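Adhesion and penetration protein autotransporter (Haemophilus influenzae, PDB 3SYJ) promotes bacterial aggregation and adherence to and invasion of host cells as a self-associating autotransporter, and is probably also a serine protease. Local coordinates at residues V125-P130 against G450-R455; D467-Y472 against T488-Q493; G474-R479 against N494-A499. All coordinates share one frame; numbering follows the deposited sequence.

Interaction 1 (V125-P130 against G450-R455); sequences VTEAAP and GLVSGR
Glu127 and Ser453 bring the two backbones closest, their CA atoms 4.8 Å apart, where the irregular segment 125-130 lies against the corner that the chain turns at Ser453 and Gly454. The methyl CG2 of Val452 does most of the apolar touching. With CG1 anti to the carbonyl carbon (chi1 -64°), CG2 falls between the backbone N and that carbon and lies 3.3 Å from Thr126 OG1 and 4.0 Å from Glu127 CG. The polar ends of both residues have partners elsewhere: Thr126 OG1 is hydrogen-bonded to Ser425 OG, while the Glu127 chain bends at chi2 and its OE1 is held by Tyr96 OH. Next along the chain, Ser453 CB presses against the loop backbone, 3.4 Å from Glu127 O and about as far from Thr126 O. Its hydroxyl works mainly within the corner. Ser453 OG accepts from Arg455 N at 3.1 Å, an ST turn, and from Arg455 NE at 2.8 Å along an almost straight line (173°); a third bond links it to Gly427 O. Because OG lies practically in the guanidinium plane, it helps to fix the rotation of that group. The same edge also meets the loop: Arg455 NH2 makes a weak, bent hydrogen bond to Thr126 O (3.2 Å, 133°) and also donates to a water in the same plane. That water gives its protons to Val125 O and Ala128 O. Arg455 NH1 lies 3.7 Å from Ala129 CB, with Ala129 N over one face of the group. An ST turn at a beta-helix corner thus meets a loop of the N-terminal Peptidase S6 region, joining protease-like domain to beta-helical stem, away from Ser218, the likely active-site serine.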
loop_
_atom_site.group_PDB
_atom_site.type_symbol
_atom_site.label_atom_id
_atom_site.label_comp_id
_atom_site.label_asym_id
_atom_site.label_seq_id
_atom_site.Cartn_x
_atom_site.Cartn_y
_atom_site.Cartn_z
ATOM N N VAL A 125 16.259 58.625 -11.761
ATOM C CA VAL A 125 16.139 57.442 -12.608
ATOM C C VAL A 125 15.804 56.213 -11.772
ATOM O O VAL A 125 16.490 55.915 -10.802
ATOM C CB VAL A 125 17.430 57.182 -13.422
ATOM C CG1 VAL A 125 17.335 55.839 -14.165
ATOM C CG2 VAL A 125 17.706 58.338 -14.384
ATOM N N THR A 126 14.751 55.500 -12.156
ATOM C CA THR A 126 14.257 54.377 -11.363
ATOM C C THR A 126 14.655 53.008 -11.926
ATOM O O THR A 126 14.665 52.015 -11.203
ATOM C CB THR A 126 12.723 54.408 -11.284
ATOM O OG1 THR A 126 12.184 54.447 -12.614
ATOM C CG2 THR A 126 12.238 55.639 -10.486
ATOM N N GLU A 127 14.972 52.952 -13.218
ATOM C CA GLU A 127 15.149 51.672 -13.912
ATOM C C GLU A 127 16.451 50.952 -13.573
ATOM O O GLU A 127 16.566 49.747 -13.776
ATOM C CB GLU A 127 15.044 51.862 -15.434
ATOM C CG GLU A 127 13.635 52.144 -15.966
ATOM C CD GLU A 127 13.190 53.585 -15.761
ATOM O OE1 GLU A 127 14.026 54.407 -15.333
ATOM O OE2 GLU A 127 11.998 53.892 -16.025
ATOM N N ALA A 128 17.427 51.691 -13.060
ATOM C CA ALA A 128 18.747 51.135 -12.781
ATOM C C ALA A 128 19.459 51.892 -11.663
ATOM O O ALA A 128 19.260 53.100 -11.488
ATOM C CB ALA A 128 19.603 51.155 -14.050
ATOM N N ALA A 129 20.296 51.179 -10.918
ATOM C CA ALA A 129 21.106 51.787 -9.876
ATOM C C ALA A 129 22.307 52.444 -10.529
ATOM O O ALA A 129 22.941 51.850 -11.394
ATOM C CB ALA A 129 21.562 50.728 -8.887
ATOM N N PRO A 130 22.625 53.680 -10.130
ATOM C CA PRO A 130 23.792 54.360 -10.702
ATOM C C PRO A 130 25.061 53.560 -10.451
ATOM O O PRO A 130 25.077 52.678 -9.589
ATOM C CB PRO A 130 23.855 55.678 -9.922
ATOM C CG PRO A 130 22.469 55.887 -9.405
ATOM C CD PRO A 130 21.920 54.513 -9.144
ATOM N N GLY A 450 4.094 51.848 -12.307
ATOM C CA GLY A 450 5.052 50.903 -12.844
ATOM C C GLY A 450 6.053 50.435 -11.800
ATOM O O GLY A 450 6.481 51.209 -10.945
ATOM N N LEU A 451 6.411 49.156 -11.864
ATOM C CA LEU A 451 7.520 48.619 -11.085
ATOM C C LEU A 451 8.707 48.330 -12.018
ATOM O O LEU A 451 8.551 47.627 -13.021
ATOM C CB LEU A 451 7.090 47.341 -10.373
ATOM C CG LEU A 451 6.299 47.503 -9.076
ATOM C CD1 LEU A 451 5.493 46.247 -8.796
ATOM C CD2 LEU A 451 7.257 47.806 -7.933
ATOM N N VAL A 452 9.881 48.877 -11.693
ATOM C CA VAL A 452 11.065 48.693 -12.529
ATOM C C VAL A 452 12.320 48.469 -11.701
ATOM O O VAL A 452 12.424 48.953 -10.574
ATOM C CB VAL A 452 11.309 49.889 -13.480
ATOM C CG1 VAL A 452 10.177 50.018 -14.484
ATOM C CG2 VAL A 452 11.486 51.177 -12.691
ATOM N N SER A 453 13.260 47.727 -12.288
ATOM C CA SER A 453 14.588 47.456 -11.720
ATOM C C SER A 453 14.620 46.293 -10.742
ATOM O O SER A 453 15.673 45.942 -10.231
ATOM C CB SER A 453 15.120 48.637 -10.914
ATOM O OG SER A 453 14.825 48.475 -9.536
ATOM N N GLY A 454 13.463 45.698 -10.482
ATOM C CA GLY A 454 13.393 44.514 -9.649
ATOM C C GLY A 454 13.625 44.772 -8.167
ATOM O O GLY A 454 13.471 43.868 -7.358
ATOM N N ARG A 455 13.990 45.994 -7.796
ATOM C CA ARG A 455 14.275 46.300 -6.393
ATOM C C ARG A 455 13.026 46.707 -5.611
ATOM O O ARG A 455 13.021 46.688 -4.381
ATOM C CB ARG A 455 15.319 47.418 -6.277
ATOM C CG ARG A 455 16.658 47.123 -6.926
ATOM C CD ARG A 455 17.510 48.397 -6.994
ATOM N NE ARG A 455 16.880 49.397 -7.852
ATOM C CZ ARG A 455 17.266 50.664 -7.957
ATOM N NH1 ARG A 455 18.297 51.119 -7.244
ATOM N NH2 ARG A 455 16.619 51.481 -8.783
HETATM O O HOH W 1 17.598 53.980 -9.611
#

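Interaction 2 (D467-Y472 against T488-Q493); sequences DTDKFY and TFKRIQ
Gln493 reaches across from 488-493 and lies along the backbone of 467-472 through most of its length. CB starts the contact, 3.5 Å from Tyr472 CB and 3.6 Å from Phe471 O. CG, set beside the backbone N (chi1 -62°), continues past the same carbonyl, 3.9 Å from Phe471 O, and the extended chain carries CD toward Asp469. At the tip the amide divides its work: NE2 gives a weak, bent hydrogen bond to Asp469 O (2.9 Å, 127°), while OE1 accepts from His92 NE2 outside the two segments. The amide is thereby held at both of its polar atoms. A water lies between the backbones; it accepts from Gln493 N and is within hydrogen-bonding reach of Thr468 O and Phe471 O.

At the other end of the contact, Thr468 OG1 donates to Thr488 O at 2.8 Å, approaching in the carbonyl plane with a C=O...O angle of 151°. The same residue places CB over a face of the Phe489 ring, 4.1 Å from the centroid, a CH-pi contact. Beside it the extended Lys490 crosses Asp469 at about a right angle and ends in a salt bridge, Lys490 NZ to Asp469 OD2 at 2.9 Å, on the syn lone pair of that oxygen. An Asx turn, in which Asp467 OD1 accepts from Asp469 N, helps to set the backbone from which that carboxylate springs.

Among the surrounding strands, 471-473 runs between 449-452 and 493-494 in one parallel sheet, whereas 487-489 pairs with 510-514 on another part of the beta-helix, and Tyr472 stacks on the His92 ring.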
loop_
_atom_site.group_PDB
_atom_site.type_symbol
_atom_site.label_atom_id
_atom_site.label_comp_id
_atom_site.label_asym_id
_atom_site.label_seq_id
_atom_site.Cartn_x
_atom_site.Cartn_y
_atom_site.Cartn_z
ATOM N N ASP A 467 -6.409 51.661 -11.567
ATOM C CA ASP A 467 -6.986 50.925 -12.674
ATOM C C ASP A 467 -5.973 49.850 -13.081
ATOM O O ASP A 467 -4.848 50.161 -13.443
ATOM C CB ASP A 467 -7.272 51.916 -13.815
ATOM C CG ASP A 467 -7.866 51.259 -15.055
ATOM O OD1 ASP A 467 -8.024 50.013 -15.085
ATOM O OD2 ASP A 467 -8.175 52.010 -16.008
ATOM N N THR A 468 -6.362 48.582 -13.000
ATOM C CA THR A 468 -5.405 47.507 -13.231
ATOM C C THR A 468 -4.882 47.484 -14.665
ATOM O O THR A 468 -3.865 46.862 -14.946
ATOM C CB THR A 468 -5.965 46.124 -12.859
ATOM O OG1 THR A 468 -7.080 45.814 -13.694
ATOM C CG2 THR A 468 -6.392 46.092 -11.389
ATOM N N ASP A 469 -5.577 48.164 -15.568
ATOM C CA ASP A 469 -5.109 48.304 -16.943
ATOM C C ASP A 469 -3.946 49.287 -17.026
ATOM O O ASP A 469 -3.221 49.302 -18.014
ATOM C CB ASP A 469 -6.251 48.781 -17.850
ATOM C CG ASP A 469 -7.287 47.695 -18.106
ATOM O OD1 ASP A 469 -6.993 46.506 -17.821
ATOM O OD2 ASP A 469 -8.391 48.033 -18.593
ATOM N N LYS A 470 -3.780 50.105 -15.991
ATOM C CA LYS A 470 -2.741 51.135 -15.963
ATOM C C LYS A 470 -1.538 50.754 -15.076
ATOM O O LYS A 470 -0.707 51.598 -14.747
ATOM C CB LYS A 470 -3.341 52.459 -15.475
ATOM C CG LYS A 470 -4.351 53.092 -16.425
ATOM C CD LYS A 470 -3.642 53.918 -17.484
ATOM C CE LYS A 470 -4.624 54.512 -18.480
ATOM N NZ LYS A 470 -5.368 53.443 -19.211
ATOM N N PHE A 471 -1.460 49.489 -14.675
ATOM C CA PHE A 471 -0.360 49.009 -13.854
ATOM C C PHE A 471 0.552 48.205 -14.766
ATOM O O PHE A 471 0.082 47.438 -15.602
ATOM C CB PHE A 471 -0.890 48.133 -12.712
ATOM C CG PHE A 471 0.174 47.668 -11.746
ATOM C CD1 PHE A 471 0.309 48.268 -10.498
ATOM C CD2 PHE A 471 1.023 46.624 -12.073
ATOM C CE1 PHE A 471 1.283 47.847 -9.605
ATOM C CE2 PHE A 471 2.003 46.195 -11.189
ATOM C CZ PHE A 471 2.136 46.805 -9.956
ATOM N N TYR A 472 1.855 48.387 -14.627
ATOM C CA TYR A 472 2.780 47.625 -15.454
ATOM C C TYR A 472 4.057 47.247 -14.715
ATOM O O TYR A 472 4.567 48.014 -13.887
ATOM C CB TYR A 472 3.127 48.394 -16.736
ATOM C CG TYR A 472 3.908 49.665 -16.487
ATOM C CD1 TYR A 472 5.300 49.664 -16.505
ATOM C CD2 TYR A 472 3.256 50.860 -16.219
ATOM C CE1 TYR A 472 6.019 50.823 -16.258
ATOM C CE2 TYR A 472 3.962 52.017 -15.980
ATOM C CZ TYR A 472 5.345 51.997 -16.002
ATOM O OH TYR A 472 6.044 53.161 -15.760
ATOM N N THR A 488 -8.591 41.946 -10.534
ATOM C CA THR A 488 -8.858 41.357 -11.834
ATOM C C THR A 488 -8.089 42.143 -12.882
ATOM O O THR A 488 -8.068 43.376 -12.842
ATOM C CB THR A 488 -10.347 41.432 -12.196
ATOM O OG1 THR A 488 -11.101 40.652 -11.269
ATOM C CG2 THR A 488 -10.578 40.895 -13.597
ATOM N N PHE A 489 -7.457 41.430 -13.809
ATOM C CA PHE A 489 -6.821 42.050 -14.970
ATOM C C PHE A 489 -7.486 41.567 -16.256
ATOM O O PHE A 489 -7.998 40.444 -16.321
ATOM C CB PHE A 489 -5.346 41.664 -15.056
ATOM C CG PHE A 489 -4.485 42.226 -13.960
ATOM C CD1 PHE A 489 -3.726 43.363 -14.176
ATOM C CD2 PHE A 489 -4.388 41.591 -12.740
ATOM C CE1 PHE A 489 -2.910 43.875 -13.184
ATOM C CE2 PHE A 489 -3.571 42.094 -11.737
ATOM C CZ PHE A 489 -2.831 43.235 -11.961
ATOM N N LYS A 490 -7.469 42.409 -17.284
ATOM C CA LYS A 490 -7.770 41.944 -18.632
ATOM C C LYS A 490 -6.496 41.316 -19.183
ATOM O O LYS A 490 -6.460 40.123 -19.478
ATOM C CB LYS A 490 -8.246 43.099 -19.503
ATOM C CG LYS A 490 -9.571 43.671 -19.039
ATOM C CD LYS A 490 -9.895 44.977 -19.740
ATOM C CE LYS A 490 -11.073 45.674 -19.078
ATOM N NZ LYS A 490 -11.042 47.139 -19.335
ATOM N N ARG A 491 -5.446 42.125 -19.302
ATOM C CA ARG A 491 -4.095 41.603 -19.474
ATOM C C ARG A 491 -3.150 42.290 -18.492
ATOM O O ARG A 491 -3.357 43.451 -18.122
ATOM C CB ARG A 491 -3.596 41.781 -20.913
ATOM C CG ARG A 491 -3.648 43.198 -21.438
ATOM C CD ARG A 491 -3.112 43.290 -22.881
ATOM N NE ARG A 491 -1.681 43.532 -22.870
ATOM C CZ ARG A 491 -1.129 44.737 -22.949
ATOM N NH1 ARG A 491 -1.881 45.821 -23.082
ATOM N NH2 ARG A 491 0.184 44.853 -22.903
ATOM N N ILE A 492 -2.120 41.577 -18.053
ATOM C CA ILE A 492 -1.115 42.188 -17.196
ATOM C C ILE A 492 0.009 42.730 -18.072
ATOM O O ILE A 492 0.575 42.001 -18.878
ATOM C CB ILE A 492 -0.548 41.181 -16.169
ATOM C CG1 ILE A 492 -1.680 40.513 -15.383
ATOM C CG2 ILE A 492 0.404 41.871 -15.199
ATOM C CD1 ILE A 492 -1.215 39.331 -14.551
ATOM N N GLN A 493 0.310 44.016 -17.940
ATOM C CA GLN A 493 1.456 44.587 -18.632
ATOM C C GLN A 493 2.722 44.151 -17.921
ATOM O O GLN A 493 2.919 44.442 -16.739
ATOM C CB GLN A 493 1.377 46.104 -18.646
ATOM C CG GLN A 493 0.178 46.643 -19.373
ATOM C CD GLN A 493 0.317 48.117 -19.644
ATOM O OE1 GLN A 493 1.187 48.534 -20.402
ATOM N NE2 GLN A 493 -0.539 48.922 -19.014
HETATM O O HOH W 2 -1.656 45.677 -16.216
#

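Interaction 3 (G474-R479 against N494-A499); sequences GFRGGR and NTDEGA
Gly477 and Gly498 meet almost backbone to backbone, their CA atoms 4.3 Å apart, and form the tight half of the contact. With no CB on either residue, Gly498 CA can come within 3.2 Å of Arg476 O in a CA-H...O contact. Gly478 N then donates to Gly498 O at 3.0 Å, arriving from well above the carbonyl plane, and Gly478 is bridged in parallel with Ala499.

Asp496 supplies the side-chain grip. Its CG stands between the backbone N and the carbonyl carbon (chi1 53°), which presents the carboxylate to the type II turn 474-477. OD2 accepts from Arg476 N at 2.7 Å and 156° through its syn lone pair. The other oxygen serves its own segment: Asp496 OD1 takes the N-H of Gly498 at 2.9 Å, on the anti side and somewhat out of the carboxylate plane, as an Asx turn.

Packing is looser toward Thr495. Here CB lies 3.7 Å from Gly474 O, and a water stands between the segments, accepting from Thr495 N and within bonding reach of Gly474 O and Asp496 OD1. Thr495 OG1 is buried by the contact but has no polar partner in the model. The Arg476 side chain leaves in another direction, its guanidinium having Phe475 CZ over one face and NH1 in a salt bridge with Asp50.

Chemically, then, the aspartate is answered by backbone N-H groups rather than by the guanidinium of Arg476, whose NE is 6.2 Å from Asp496 OD2. The carboxylate charge is probably stabilised by those amides and the water, so that one carboxylate shapes its own turn and holds the turn of the preceding coil as well.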
loop_
_atom_site.group_PDB
_atom_site.type_symbol
_atom_site.label_atom_id
_atom_site.label_comp_id
_atom_site.label_asym_id
_atom_site.label_seq_id
_atom_site.Cartn_x
_atom_site.Cartn_y
_atom_site.Cartn_z
ATOM N N GLY A 474 7.620 47.076 -15.674
ATOM C CA GLY A 474 8.551 47.476 -16.707
ATOM C C GLY A 474 9.831 46.666 -16.660
ATOM O O GLY A 474 9.843 45.537 -16.177
ATOM N N PHE A 475 10.905 47.259 -17.171
ATOM C CA PHE A 475 12.232 46.650 -17.207
ATOM C C PHE A 475 12.623 46.103 -15.848
ATOM O O PHE A 475 12.789 46.867 -14.898
ATOM C CB PHE A 475 13.250 47.704 -17.643
ATOM C CG PHE A 475 14.674 47.227 -17.655
ATOM C CD1 PHE A 475 15.131 46.405 -18.670
ATOM C CD2 PHE A 475 15.576 47.645 -16.679
ATOM C CE1 PHE A 475 16.454 45.981 -18.701
ATOM C CE2 PHE A 475 16.908 47.224 -16.702
ATOM C CZ PHE A 475 17.346 46.393 -17.717
ATOM N N ARG A 476 12.751 44.780 -15.767
ATOM C CA ARG A 476 13.166 44.053 -14.554
ATOM C C ARG A 476 12.111 43.994 -13.433
ATOM O O ARG A 476 12.330 43.384 -12.386
ATOM C CB ARG A 476 14.528 44.530 -14.046
ATOM C CG ARG A 476 15.666 44.068 -14.937
ATOM C CD ARG A 476 16.996 44.601 -14.456
ATOM N NE ARG A 476 18.055 44.283 -15.404
ATOM C CZ ARG A 476 19.297 44.744 -15.315
ATOM N NH1 ARG A 476 19.640 45.553 -14.317
ATOM N NH2 ARG A 476 20.194 44.397 -16.224
ATOM N N GLY A 477 10.961 44.608 -13.683
ATOM C CA GLY A 477 9.808 44.463 -12.813
ATOM C C GLY A 477 10.085 44.757 -11.357
ATOM O O GLY A 477 10.846 45.671 -11.034
ATOM N N GLY A 478 9.469 43.954 -10.491
ATOM C CA GLY A 478 9.434 44.182 -9.056
ATOM C C GLY A 478 8.267 43.414 -8.446
ATOM O O GLY A 478 7.651 42.582 -9.124
ATOM N N ARG A 479 7.947 43.693 -7.183
ATOM C CA ARG A 479 6.913 42.925 -6.475
ATOM C C ARG A 479 5.623 43.697 -6.309
ATOM O O ARG A 479 5.613 44.797 -5.761
ATOM C CB ARG A 479 7.404 42.455 -5.094
ATOM C CG ARG A 479 8.273 41.205 -5.128
ATOM C CD ARG A 479 8.897 40.874 -3.771
ATOM N NE ARG A 479 10.292 40.467 -3.924
ATOM C CZ ARG A 479 10.677 39.289 -4.404
ATOM N NH1 ARG A 479 9.772 38.394 -4.764
ATOM N NH2 ARG A 479 11.959 38.995 -4.520
ATOM N N ASN A 494 3.572 43.437 -18.640
ATOM C CA ASN A 494 4.809 42.958 -18.065
ATOM C C ASN A 494 5.836 42.830 -19.171
ATOM O O ASN A 494 5.484 42.577 -20.320
ATOM C CB ASN A 494 4.598 41.613 -17.363
ATOM C CG ASN A 494 4.239 40.503 -18.329
ATOM O OD1 ASN A 494 3.136 40.480 -18.884
ATOM N ND2 ASN A 494 5.164 39.571 -18.532
ATOM N N THR A 495 7.101 43.017 -18.806
ATOM C CA THR A 495 8.216 43.011 -19.748
ATOM C C THR A 495 9.064 41.737 -19.671
ATOM O O THR A 495 9.530 41.243 -20.700
ATOM C CB THR A 495 9.146 44.238 -19.529
ATOM O OG1 THR A 495 8.527 45.413 -20.064
ATOM C CG2 THR A 495 10.480 44.035 -20.227
ATOM N N ASP A 496 9.262 41.208 -18.460
ATOM C CA ASP A 496 10.211 40.104 -18.257
ATOM C C ASP A 496 9.929 39.312 -16.981
ATOM O O ASP A 496 8.877 39.481 -16.366
ATOM C CB ASP A 496 11.650 40.638 -18.256
ATOM C CG ASP A 496 11.852 41.769 -17.269
ATOM O OD1 ASP A 496 11.347 41.658 -16.135
ATOM O OD2 ASP A 496 12.521 42.766 -17.623
ATOM N N GLU A 497 10.866 38.449 -16.583
ATOM C CA GLU A 497 10.661 37.587 -15.417
ATOM C C GLU A 497 10.854 38.308 -14.086
ATOM O O GLU A 497 10.616 37.734 -13.030
ATOM C CB GLU A 497 11.518 36.321 -15.486
ATOM C CG GLU A 497 12.861 36.517 -16.160
ATOM C CD GLU A 497 13.681 35.239 -16.231
ATOM O OE1 GLU A 497 13.616 34.425 -15.284
ATOM O OE2 GLU A 497 14.402 35.059 -17.238
ATOM N N GLY A 498 11.267 39.567 -14.138
ATOM C CA GLY A 498 11.301 40.399 -12.954
ATOM C C GLY A 498 9.913 40.678 -12.395
ATOM O O GLY A 498 9.760 41.070 -11.237
ATOM N N ALA A 499 8.886 40.485 -13.215
ATOM C CA ALA A 499 7.519 40.705 -12.759
ATOM C C ALA A 499 7.121 39.666 -11.710
ATOM O O ALA A 499 7.172 38.466 -11.969
ATOM C CB ALA A 499 6.564 40.664 -13.932
HETATM O O HOH W 3 8.816 42.999 -16.045
#

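From the N terminus, segment 125-130 in the Peptidase S6 region waits more than 300 residues for its partner, and interaction 1 closes that long loop on a coil some way along the beta-helix. Only then do the other two open. Interactions 2 and 3 are short-range and cross: 467-472 and 474-479 are followed in the same order by 488-493 and 494-499, so consecutive coils of the solenoid lie side by side. Probable backbone hydrogen bonds, Leu451 N to Tyr472 O and Ser453 N to Phe475 O among them, tie interaction 1 to each of the others, while 2 and 3 simply adjoin in the chain. The coil of interaction 1 is thus continued by theirs, which also reach the protease-like domain.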